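Local structure of alanine racemase (Enterococcus faecalis, 3E6E) at residues A[89-98]-A[111-119]; A[126-137]-A[160-171]. The protein belongs to the alanine racemase family, whose members pair an N-terminal TIM-barrel domain with a C-terminal domain built largely of beta-strands. The protein carries 1 engineered substitution. One frame throughout, in Å; residues are numbered along the deposited sequence.

Interaction 1 of 2, residues A[89-98]-A[111-119]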
loop_
_atom_site.group_PDB
_atom_site.type_symbol
_atom_site.label_atom_id
_atom_site.label_comp_id
_atom_site.label_asym_id
_atom_site.label_seq_id
_atom_site.Cartn_x
_atom_site.Cartn_y
_atom_site.Cartn_z
ATOM N N VAL A 89 0.243 12.834 -20.329
ATOM C CA VAL A 89 1.649 12.655 -20.007
ATOM C C VAL A 89 2.268 14.011 -20.196
ATOM O O VAL A 89 2.115 14.627 -21.242
ATOM C CB VAL A 89 2.341 11.656 -20.946
ATOM C CG1 VAL A 89 3.830 11.665 -20.694
ATOM C CG2 VAL A 89 1.787 10.255 -20.716
ATOM N N ASP A 90 2.964 14.480 -19.178
ATOM C CA ASP A 90 3.590 15.786 -19.221
ATOM C C ASP A 90 4.440 16.038 -20.463
ATOM O O ASP A 90 5.385 15.297 -20.755
ATOM C CB ASP A 90 4.421 15.997 -17.955
ATOM C CG ASP A 90 4.775 17.447 -17.743
ATOM O OD1 ASP A 90 5.752 17.918 -18.368
ATOM O OD2 ASP A 90 4.052 18.122 -16.973
ATOM N N LEU A 91 4.086 17.106 -21.180
ATOM C CA LEU A 91 4.762 17.536 -22.410
ATOM C C LEU A 91 6.268 17.351 -22.433
ATOM O O LEU A 91 6.860 17.104 -23.487
ATOM C CB LEU A 91 4.453 19.008 -22.687
ATOM C CG LEU A 91 3.048 19.281 -23.234
ATOM C CD1 LEU A 91 2.778 20.786 -23.268
ATOM C CD2 LEU A 91 2.933 18.665 -24.627
ATOM N N ALA A 92 6.885 17.468 -21.267
ATOM C CA ALA A 92 8.325 17.332 -21.160
ATOM C C ALA A 92 8.862 15.952 -21.564
ATOM O O ALA A 92 10.058 15.818 -21.828
ATOM C CB ALA A 92 8.758 17.674 -19.744
ATOM N N TYR A 93 7.998 14.938 -21.637
ATOM C CA TYR A 93 8.455 13.590 -21.990
ATOM C C TYR A 93 8.033 13.087 -23.371
ATOM O O TYR A 93 8.084 11.883 -23.642
ATOM C CB TYR A 93 7.996 12.590 -20.922
ATOM C CG TYR A 93 8.293 13.040 -19.508
ATOM C CD1 TYR A 93 7.257 13.266 -18.595
ATOM C CD2 TYR A 93 9.603 13.289 -19.091
ATOM C CE1 TYR A 93 7.519 13.732 -17.303
ATOM C CE2 TYR A 93 9.875 13.759 -17.802
ATOM C CZ TYR A 93 8.829 13.977 -16.918
ATOM O OH TYR A 93 9.087 14.457 -15.662
ATOM N N VAL A 94 7.628 14.002 -24.246
ATOM C CA VAL A 94 7.220 13.626 -25.600
ATOM C C VAL A 94 8.344 12.853 -26.303
ATOM O O VAL A 94 8.087 11.853 -26.987
ATOM C CB VAL A 94 6.857 14.866 -26.441
ATOM C CG1 VAL A 94 6.297 14.429 -27.784
ATOM C CG2 VAL A 94 5.844 15.704 -25.707
ATOM N N PRO A 95 9.603 13.306 -26.145
ATOM C CA PRO A 95 10.721 12.609 -26.785
ATOM C C PRO A 95 10.868 11.166 -26.312
ATOM O O PRO A 95 11.307 10.307 -27.072
ATOM C CB PRO A 95 11.933 13.491 -26.450
ATOM C CG PRO A 95 11.524 14.224 -25.241
ATOM C CD PRO A 95 10.073 14.539 -25.491
ATOM N N LEU A 96 10.501 10.882 -25.067
ATOM C CA LEU A 96 10.592 9.504 -24.600
ATOM C C LEU A 96 9.474 8.728 -25.291
ATOM O O LEU A 96 9.657 7.578 -25.697
ATOM C CB LEU A 96 10.440 9.415 -23.077
ATOM C CG LEU A 96 11.487 10.100 -22.190
ATOM C CD1 LEU A 96 11.192 9.759 -20.738
ATOM C CD2 LEU A 96 12.894 9.655 -22.552
ATOM N N LEU A 97 8.313 9.366 -25.430
ATOM C CA LEU A 97 7.177 8.749 -26.105
ATOM C C LEU A 97 7.641 8.212 -27.462
ATOM O O LEU A 97 7.338 7.070 -27.839
ATOM C CB LEU A 97 6.073 9.780 -26.305
ATOM C CG LEU A 97 5.505 10.348 -25.007
ATOM C CD1 LEU A 97 4.524 11.468 -25.287
ATOM C CD2 LEU A 97 4.821 9.233 -24.250
ATOM N N ILE A 98 8.383 9.050 -28.186
ATOM C CA ILE A 98 8.929 8.703 -29.494
ATOM C C ILE A 98 9.966 7.590 -29.311
ATOM O O ILE A 98 10.011 6.621 -30.083
ATOM C CB ILE A 98 9.610 9.953 -30.158
ATOM C CG1 ILE A 98 8.570 11.061 -30.400
ATOM C CG2 ILE A 98 10.310 9.568 -31.455
ATOM C CD1 ILE A 98 7.416 10.679 -31.313
ATOM N N TRP A 111 -2.402 21.128 -25.441
ATOM C CA TRP A 111 -1.332 20.123 -25.405
ATOM C C TRP A 111 -0.823 19.771 -26.804
ATOM O O TRP A 111 0.368 19.895 -27.097
ATOM C CB TRP A 111 -1.830 18.834 -24.724
ATOM C CG TRP A 111 -0.736 17.845 -24.331
ATOM C CD1 TRP A 111 -0.044 17.816 -23.151
ATOM C CD2 TRP A 111 -0.227 16.751 -25.115
ATOM N NE1 TRP A 111 0.857 16.776 -23.151
ATOM C CE2 TRP A 111 0.766 16.107 -24.343
ATOM C CE3 TRP A 111 -0.515 16.254 -26.391
ATOM C CZ2 TRP A 111 1.475 14.989 -24.804
ATOM C CZ3 TRP A 111 0.192 15.138 -26.851
ATOM C CH2 TRP A 111 1.177 14.519 -26.054
ATOM N N LEU A 112 -1.739 19.315 -27.652
ATOM C CA LEU A 112 -1.423 18.925 -29.024
ATOM C C LEU A 112 -0.558 19.934 -29.785
ATOM O O LEU A 112 0.500 19.586 -30.308
ATOM C CB LEU A 112 -2.720 18.682 -29.802
ATOM C CG LEU A 112 -3.379 17.312 -29.683
ATOM C CD1 LEU A 112 -4.775 17.355 -30.283
ATOM C CD2 LEU A 112 -2.518 16.287 -30.393
ATOM N N GLU A 113 -1.014 21.181 -29.849
ATOM C CA GLU A 113 -0.270 22.211 -30.560
ATOM C C GLU A 113 1.060 22.493 -29.878
ATOM O O GLU A 113 1.976 23.064 -30.478
ATOM C CB GLU A 113 -1.102 23.492 -30.676
ATOM C CG GLU A 113 -1.427 24.187 -29.379
ATOM C CD GLU A 113 -2.635 25.089 -29.528
ATOM O OE1 GLU A 113 -2.900 25.908 -28.617
ATOM O OE2 GLU A 113 -3.332 24.966 -30.564
ATOM N N ALA A 114 1.168 22.069 -28.623
ATOM C CA ALA A 114 2.396 22.260 -27.866
ATOM C C ALA A 114 3.370 21.123 -28.168
ATOM O O ALA A 114 4.559 21.358 -28.369
ATOM C CB ALA A 114 2.092 22.313 -26.380
ATOM N N ALA A 115 2.866 19.892 -28.204
ATOM C CA ALA A 115 3.712 18.738 -28.488
ATOM C C ALA A 115 4.287 18.870 -29.898
ATOM O O ALA A 115 5.411 18.455 -30.177
ATOM C CB ALA A 115 2.898 17.450 -28.362
ATOM N N LEU A 116 3.495 19.467 -30.781
ATOM C CA LEU A 116 3.887 19.675 -32.168
ATOM C C LEU A 116 5.212 20.432 -32.228
ATOM O O LEU A 116 6.078 20.127 -33.043
ATOM C CB LEU A 116 2.776 20.447 -32.894
ATOM C CG LEU A 116 2.900 20.804 -34.378
ATOM C CD1 LEU A 116 3.871 21.964 -34.549
ATOM C CD2 LEU A 116 3.355 19.587 -35.165
ATOM N N GLN A 117 5.360 21.420 -31.354
ATOM C CA GLN A 117 6.578 22.211 -31.290
ATOM C C GLN A 117 7.787 21.292 -31.278
ATOM O O GLN A 117 8.618 21.339 -32.179
ATOM C CB GLN A 117 6.595 23.052 -30.013
ATOM C CG GLN A 117 5.517 24.103 -29.925
ATOM C CD GLN A 117 5.989 25.451 -30.413
ATOM O OE1 GLN A 117 6.446 25.583 -31.545
ATOM N NE2 GLN A 117 5.881 26.464 -29.558
ATOM N N GLN A 118 7.876 20.447 -30.255
ATOM C CA GLN A 118 9.009 19.542 -30.108
ATOM C C GLN A 118 9.042 18.334 -31.030
ATOM O O GLN A 118 9.883 17.452 -30.863
ATOM C CB GLN A 118 9.137 19.081 -28.649
ATOM C CG GLN A 118 7.847 18.602 -27.997
ATOM C CD GLN A 118 8.002 18.357 -26.496
ATOM O OE1 GLN A 118 8.735 17.458 -26.069
ATOM N NE2 GLN A 118 7.308 19.161 -25.692
ATOM N N LEU A 119 8.137 18.297 -32.005
ATOM C CA LEU A 119 8.096 17.193 -32.955
ATOM C C LEU A 119 8.728 17.603 -34.279
ATOM O O LEU A 119 8.435 18.678 -34.815
ATOM C CB LEU A 119 6.657 16.747 -33.188
ATOM C CG LEU A 119 5.956 16.111 -31.992
ATOM C CD1 LEU A 119 4.529 15.771 -32.378
ATOM C CD2 LEU A 119 6.708 14.861 -31.550
#

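Interaction 2 of 2, residues A[126-137]-A[160-171]. With DCS (D-[3-hydroxy-2-methyl-5-phosphonooxymethyl-pyridin-4-ylmethyl]-N,O-cycloserylamide), chain D.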
loop_
_atom_site.group_PDB
_atom_site.type_symbol
_atom_site.label_atom_id
_atom_site.label_comp_id
_atom_site.label_asym_id
_atom_site.label_seq_id
_atom_site.Cartn_x
_atom_site.Cartn_y
_atom_site.Cartn_z
ATOM N N PRO A 126 6.068 8.984 -36.005
ATOM C CA PRO A 126 4.873 9.767 -35.664
ATOM C C PRO A 126 4.436 9.536 -34.233
ATOM O O PRO A 126 4.661 8.464 -33.677
ATOM C CB PRO A 126 3.819 9.250 -36.639
ATOM C CG PRO A 126 4.623 8.749 -37.789
ATOM C CD PRO A 126 5.774 8.061 -37.109
ATOM N N LEU A 127 3.804 10.544 -33.643
ATOM C CA LEU A 127 3.324 10.438 -32.279
ATOM C C LEU A 127 1.970 9.746 -32.306
ATOM O O LEU A 127 0.966 10.352 -32.688
ATOM C CB LEU A 127 3.177 11.824 -31.643
ATOM C CG LEU A 127 2.651 11.842 -30.196
ATOM C CD1 LEU A 127 3.709 11.275 -29.267
ATOM C CD2 LEU A 127 2.293 13.257 -29.775
ATOM N N ARG A 128 1.953 8.472 -31.913
ATOM C CA ARG A 128 0.727 7.674 -31.879
ATOM C C ARG A 128 -0.164 8.220 -30.759
ATOM O O ARG A 128 0.073 7.931 -29.588
ATOM C CB ARG A 128 1.074 6.202 -31.602
ATOM C CG ARG A 128 2.406 5.756 -32.214
ATOM C CD ARG A 128 2.738 4.296 -31.893
ATOM N NE ARG A 128 2.296 3.345 -32.914
ATOM C CZ ARG A 128 2.940 3.118 -34.058
ATOM N NH1 ARG A 128 4.059 3.774 -34.331
ATOM N NH2 ARG A 128 2.470 2.230 -34.929
ATOM N N VAL A 129 -1.178 9.010 -31.118
ATOM C CA VAL A 129 -2.075 9.607 -30.125
ATOM C C VAL A 129 -3.489 9.050 -30.127
ATOM O O VAL A 129 -3.990 8.610 -31.144
ATOM C CB VAL A 129 -2.211 11.153 -30.299
ATOM C CG1 VAL A 129 -0.857 11.778 -30.600
ATOM C CG2 VAL A 129 -3.219 11.469 -31.378
ATOM N N HIS A 130 -4.120 9.084 -28.961
ATOM C CA HIS A 130 -5.495 8.635 -28.789
ATOM C C HIS A 130 -6.213 9.837 -28.181
ATOM O O HIS A 130 -5.768 10.387 -27.162
ATOM C CB HIS A 130 -5.566 7.435 -27.836
ATOM C CG HIS A 130 -5.149 6.137 -28.456
ATOM N ND1 HIS A 130 -6.036 5.108 -28.693
ATOM C CD2 HIS A 130 -3.939 5.690 -28.871
ATOM C CE1 HIS A 130 -5.389 4.086 -29.227
ATOM N NE2 HIS A 130 -4.115 4.413 -29.345
ATOM N N LEU A 131 -7.304 10.263 -28.811
ATOM C CA LEU A 131 -8.053 11.419 -28.331
ATOM C C LEU A 131 -9.171 11.019 -27.390
ATOM O O LEU A 131 -10.179 10.469 -27.818
ATOM C CB LEU A 131 -8.615 12.204 -29.523
ATOM C CG LEU A 131 -7.719 13.252 -30.197
ATOM C CD1 LEU A 131 -6.312 12.735 -30.330
ATOM C CD2 LEU A 131 -8.295 13.602 -31.569
ATOM N N LYS A 132 -9.010 11.298 -26.103
ATOM C CA LYS A 132 -10.060 10.928 -25.161
ATOM C C LYS A 132 -11.124 12.010 -25.040
ATOM O O LYS A 132 -10.829 13.169 -24.743
ATOM C CB LYS A 132 -9.498 10.619 -23.760
ATOM C CG LYS A 132 -10.565 9.987 -22.830
ATOM C CD LYS A 132 -10.154 9.882 -21.353
ATOM C CE LYS A 132 -11.299 9.305 -20.492
ATOM N NZ LYS A 132 -10.985 9.232 -19.028
ATOM N N VAL A 133 -12.367 11.613 -25.277
ATOM C CA VAL A 133 -13.494 12.517 -25.158
ATOM C C VAL A 133 -14.268 12.182 -23.869
ATOM O O VAL A 133 -14.598 11.026 -23.614
ATOM C CB VAL A 133 -14.413 12.422 -26.412
ATOM C CG1 VAL A 133 -14.427 11.013 -26.941
ATOM C CG2 VAL A 133 -15.818 12.858 -26.074
ATOM N N ASP A 134 -14.516 13.195 -23.045
ATOM C CA ASP A 134 -15.246 12.998 -21.807
ATOM C C ASP A 134 -16.691 12.992 -22.192
ATOM O O ASP A 134 -17.139 13.902 -22.878
ATOM C CB ASP A 134 -15.013 14.138 -20.825
ATOM C CG ASP A 134 -15.805 13.964 -19.523
ATOM O OD1 ASP A 134 -16.731 13.120 -19.472
ATOM O OD2 ASP A 134 -15.500 14.693 -18.560
ATOM N N THR A 135 -17.424 11.986 -21.721
ATOM C CA THR A 135 -18.831 11.829 -22.054
ATOM C C THR A 135 -19.688 11.600 -20.816
ATOM O O THR A 135 -20.895 11.362 -20.903
ATOM C CB THR A 135 -18.989 10.635 -23.011
ATOM O OG1 THR A 135 -18.453 9.450 -22.398
ATOM C CG2 THR A 135 -18.223 10.906 -24.305
ATOM N N GLY A 136 -19.053 11.675 -19.651
ATOM C CA GLY A 136 -19.534 10.976 -18.474
ATOM C C GLY A 136 -18.405 10.402 -17.639
ATOM O O GLY A 136 -17.547 9.683 -18.149
ATOM N N MET A 137 -18.409 10.722 -16.350
ATOM C CA MET A 137 -17.372 10.249 -15.440
ATOM C C MET A 137 -16.425 11.377 -15.048
ATOM O O MET A 137 -15.852 11.371 -13.959
ATOM C CB MET A 137 -16.588 9.099 -16.074
ATOM C CG MET A 137 -15.195 8.903 -15.494
ATOM S SD MET A 137 -15.139 7.604 -14.245
ATOM C CE MET A 137 -13.490 7.840 -13.586
ATOM N N GLU A 160 3.404 14.917 -37.996
ATOM C CA GLU A 160 4.216 14.419 -36.892
ATOM C C GLU A 160 3.389 13.551 -35.949
ATOM O O GLU A 160 3.936 12.795 -35.147
ATOM C CB GLU A 160 4.845 15.581 -36.122
ATOM C CG GLU A 160 5.937 16.313 -36.885
ATOM C CD GLU A 160 5.531 17.721 -37.276
ATOM O OE1 GLU A 160 6.381 18.632 -37.190
ATOM O OE2 GLU A 160 4.361 17.916 -37.672
ATOM N N PHE A 161 2.069 13.666 -36.051
ATOM C CA PHE A 161 1.167 12.859 -35.246
ATOM C C PHE A 161 0.733 11.668 -36.096
ATOM O O PHE A 161 1.184 11.504 -37.228
ATOM C CB PHE A 161 -0.079 13.670 -34.868
ATOM C CG PHE A 161 0.211 14.911 -34.068
ATOM C CD1 PHE A 161 0.676 14.822 -32.758
ATOM C CD2 PHE A 161 0.003 16.169 -34.615
ATOM C CE1 PHE A 161 0.927 15.964 -32.011
ATOM C CE2 PHE A 161 0.253 17.319 -33.873
ATOM C CZ PHE A 161 0.715 17.217 -32.569
ATOM N N LEU A 162 -0.147 10.840 -35.542
ATOM C CA LEU A 162 -0.698 9.706 -36.272
ATOM C C LEU A 162 -2.184 9.529 -35.977
ATOM O O LEU A 162 -2.974 9.231 -36.873
ATOM C CB LEU A 162 0.062 8.424 -35.926
ATOM C CG LEU A 162 -0.558 7.113 -36.414
ATOM C CD1 LEU A 162 -0.860 7.185 -37.903
ATOM C CD2 LEU A 162 0.356 5.938 -36.105
ATOM N N TRP A 163 -2.558 9.715 -34.715
ATOM C CA TRP A 163 -3.924 9.457 -34.275
ATOM C C TRP A 163 -4.438 8.024 -34.350
ATOM O O TRP A 163 -5.224 7.682 -35.235
ATOM C CB TRP A 163 -4.911 10.333 -35.048
ATOM C CG TRP A 163 -6.323 10.217 -34.563
ATOM C CD1 TRP A 163 -6.738 10.095 -33.267
ATOM C CD2 TRP A 163 -7.510 10.213 -35.363
ATOM N NE1 TRP A 163 -8.109 10.016 -33.215
ATOM C CE2 TRP A 163 -8.608 10.086 -34.490
ATOM C CE3 TRP A 163 -7.759 10.306 -36.738
ATOM C CZ2 TRP A 163 -9.926 10.049 -34.942
ATOM C CZ3 TRP A 163 -9.068 10.268 -37.184
ATOM C CH2 TRP A 163 -10.133 10.141 -36.289
ATOM N N GLU A 164 -3.991 7.189 -33.418
ATOM C CA GLU A 164 -4.262 5.777 -33.457
ATOM C C GLU A 164 -5.702 5.497 -33.106
ATOM O O GLU A 164 -6.239 4.462 -33.494
ATOM C CB GLU A 164 -3.346 5.057 -32.483
ATOM C CG GLU A 164 -2.549 3.956 -33.109
ATOM C CD GLU A 164 -1.491 3.453 -32.177
ATOM O OE1 GLU A 164 -1.854 2.907 -31.110
ATOM O OE2 GLU A 164 -0.297 3.619 -32.512
ATOM N N GLY A 165 -6.336 6.403 -32.366
ATOM C CA GLY A 165 -7.727 6.160 -32.023
ATOM C C GLY A 165 -8.449 7.163 -31.154
ATOM O O GLY A 165 -7.883 8.161 -30.723
ATOM N N ILE A 166 -9.730 6.898 -30.937
ATOM C CA ILE A 166 -10.571 7.719 -30.078
ATOM C C ILE A 166 -11.190 6.738 -29.099
ATOM O O ILE A 166 -11.340 5.549 -29.388
ATOM C CB ILE A 166 -11.754 8.422 -30.818
ATOM C CG1 ILE A 166 -11.737 8.082 -32.299
ATOM C CG2 ILE A 166 -11.719 9.916 -30.584
ATOM C CD1 ILE A 166 -12.502 6.827 -32.608
ATOM N N PHE A 167 -11.555 7.243 -27.934
ATOM C CA PHE A 167 -12.164 6.410 -26.916
ATOM C C PHE A 167 -12.685 7.267 -25.782
ATOM O O PHE A 167 -12.347 8.454 -25.658
ATOM C CB PHE A 167 -11.130 5.443 -26.349
ATOM C CG PHE A 167 -10.088 6.110 -25.518
ATOM C CD1 PHE A 167 -10.088 5.976 -24.133
ATOM C CD2 PHE A 167 -9.119 6.897 -26.116
ATOM C CE1 PHE A 167 -9.125 6.626 -23.352
ATOM C CE2 PHE A 167 -8.159 7.548 -25.352
ATOM C CZ PHE A 167 -8.159 7.415 -23.966
ATOM N N THR A 168 -13.523 6.644 -24.967
ATOM C CA THR A 168 -14.057 7.291 -23.789
ATOM C C THR A 168 -14.124 6.230 -22.687
ATOM O O THR A 168 -13.781 5.060 -22.908
ATOM C CB THR A 168 -15.435 7.874 -24.023
ATOM O OG1 THR A 168 -15.741 8.758 -22.943
ATOM C CG2 THR A 168 -16.480 6.781 -24.069
ATOM N N HIS A 169 -14.564 6.622 -21.502
ATOM C CA HIS A 169 -14.605 5.674 -20.413
ATOM C C HIS A 169 -15.923 5.795 -19.681
ATOM O O HIS A 169 -16.395 6.892 -19.416
ATOM C CB HIS A 169 -13.427 5.940 -19.468
ATOM C CG HIS A 169 -13.283 4.916 -18.382
ATOM N ND1 HIS A 169 -13.005 3.587 -18.639
ATOM C CD2 HIS A 169 -13.438 5.014 -17.040
ATOM C CE1 HIS A 169 -13.000 2.915 -17.503
ATOM N NE2 HIS A 169 -13.259 3.757 -16.519
ATOM N N PHE A 170 -16.527 4.664 -19.362
ATOM C CA PHE A 170 -17.798 4.686 -18.660
ATOM C C PHE A 170 -17.630 4.756 -17.137
ATOM O O PHE A 170 -16.617 4.285 -16.594
ATOM C CB PHE A 170 -18.596 3.455 -19.056
ATOM C CG PHE A 170 -19.024 3.453 -20.497
ATOM C CD1 PHE A 170 -20.131 4.187 -20.904
ATOM C CD2 PHE A 170 -18.340 2.686 -21.437
ATOM C CE1 PHE A 170 -20.558 4.149 -22.219
ATOM C CE2 PHE A 170 -18.763 2.650 -22.759
ATOM C CZ PHE A 170 -19.877 3.379 -23.151
ATOM N N SER A 171 -18.618 5.342 -16.460
ATOM C CA SER A 171 -18.553 5.467 -15.015
ATOM C C SER A 171 -19.592 4.625 -14.303
ATOM O O SER A 171 -19.508 4.440 -13.094
ATOM C CB SER A 171 -18.728 6.925 -14.593
ATOM O OG SER A 171 -20.046 7.390 -14.848
HETATM N N1 DCS D . -9.843 2.175 -19.389
HETATM C C2 DCS D . -9.517 3.345 -18.629
HETATM C C2A DCS D . -9.436 4.710 -19.286
HETATM C C3 DCS D . -9.283 3.181 -17.259
HETATM O O3 DCS D . -8.967 4.232 -16.470
HETATM C C4 DCS D . -9.379 1.847 -16.687
HETATM C C4A DCS D . -9.135 1.655 -15.202
HETATM C C5 DCS D . -9.721 0.719 -17.555
HETATM C C6 DCS D . -9.939 0.913 -18.873
HETATM C C5A DCS D . -9.851 -0.699 -17.054
HETATM O O4P DCS D . -10.982 -0.772 -16.182
HETATM P P DCS D . -11.484 -2.084 -15.432
HETATM O O1P DCS D . -11.837 -3.040 -16.463
HETATM O O2P DCS D . -10.414 -2.573 -14.568
HETATM O O3P DCS D . -12.661 -1.718 -14.651
HETATM N N DCS D . -10.100 2.506 -14.396
HETATM C CA DCS D . -10.070 2.499 -12.994
HETATM C C DCS D . -9.530 3.531 -12.172
HETATM O O DCS D . -8.926 4.673 -12.614
HETATM N ND DCS D . -9.712 3.203 -10.916
HETATM O OG DCS D . -10.351 1.981 -10.870
HETATM C CB DCS D . -10.563 1.558 -12.134
#

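Interaction 1 of 2, residues A[89-98]-A[111-119]
Leu91, in the short 3-10 turn before helix 94-99, lays a methyl group on the indole of Trp111 in helix 109-117; both helices belong to the outer layer of the TIM barrel. Its CD2 lies 3.3 Å from the centroid of the five-membered ring of Trp111, close to the ring normal, a CH-pi contact. Trp111 CG stands anti to the backbone N (chi1 -166°), which brings the indole to the turn that leads into helix 94-99. Trp111 NE1 donates to Val89 O at 3.1 Å; the bond is bent, with 137° at the hydrogen. A carbonyl at the edge, tilted somewhat out of the ring plane, and a methyl over the face together limit how the ring can turn. The other branch of Leu91, CD1, meets Ala114 CB at 3.5 Å. Ala115 CB lies against the same ring face as Leu91 CD2, 3.9 Å from that methyl. Val104 and Val106 of strand 103-106 also touch Trp111. Further along, Gln118 OE1 is 3.3 Å from Pro95 CD. In Val94 the anti torsion of CG1 from the backbone N (chi1 -174°) sends that methyl toward Leu119. Val94 CG1 is 3.8 Å from Leu119 CD2, and Ile98 CD1 reaches the same Leu119 methyl at 4.2 Å.

Interaction 2 of 2, residues A[126-137]-A[160-171]
His130 pairs with Gly165, and Leu131 with Ile166, in two neighbouring parallel strands of the TIM barrel, 129-132 and 165-167, joined by helix 145-158 in a beta-alpha-beta unit. Among the backbone bonds, Leu131 N donates to Gly165 O at 2.9 Å and Val133 N to Phe167 O at 3.2 Å. A single bridge joins Leu127 to Phe161, and the register slips by one residue before His130. Side-chain hydroxyls extend the pairing: Thr168 OG1 is anti to its own N (chi1 -166°) and donates to Val133 O at 2.6 Å. Thr135 OG1 meets it tip to tip. Apolar contacts flank the strands. Leu127 CD2 sits at the edge of the Phe161 ring, 3.7 Å from CD1. Lys132 CG lies over the Phe167 face, 4.0 Å from its centroid. At the ligand pocket, His169 turns a ring face to the bound DCS, with ND1 3.5 Å from DCS C2, and its NE2 bonds Tyr267 OH of the second subunit. The polar side-chain contacts gather on Glu164. Its OE2 forms a salt bridge with Arg128 NE at 2.6 Å, though the hydrogen bond within it is weak; the guanidinium and carboxylate planes are 65° apart. Arg128 NH1 also bridges to Asp101. His130 NE2 donates to Glu164 OE1 at 3.2 Å, in the imidazole plane but from above the carboxylate. His203 holds His130 ND1, and Ser103 OG also bonds Glu164 OE1. Gripped by three side chains, the buried carboxylate would tend to stay ionised.

How the interactions relate
Both interactions belong to the N-terminal TIM-barrel domain. From the N terminus, residues 89-98 come first. The chain then runs through strand 103-106 and returns in helix 109-117, where interaction 1 closes its loop. It next enters residues 126-137, passes through helix 145-158 and closes interaction 2 at residues 160-171. The two loops follow in series, and they neither nest nor cross. Interaction 1 ties two outer helices together; interaction 2 joins adjacent strands of the barrel wall. Their centres are about 15 Å apart, and they touch directly. Leu119 CD1 packs 3.6 Å from Phe161 CE1, so the end of segment 111-119 rests on the start of segment 160-171.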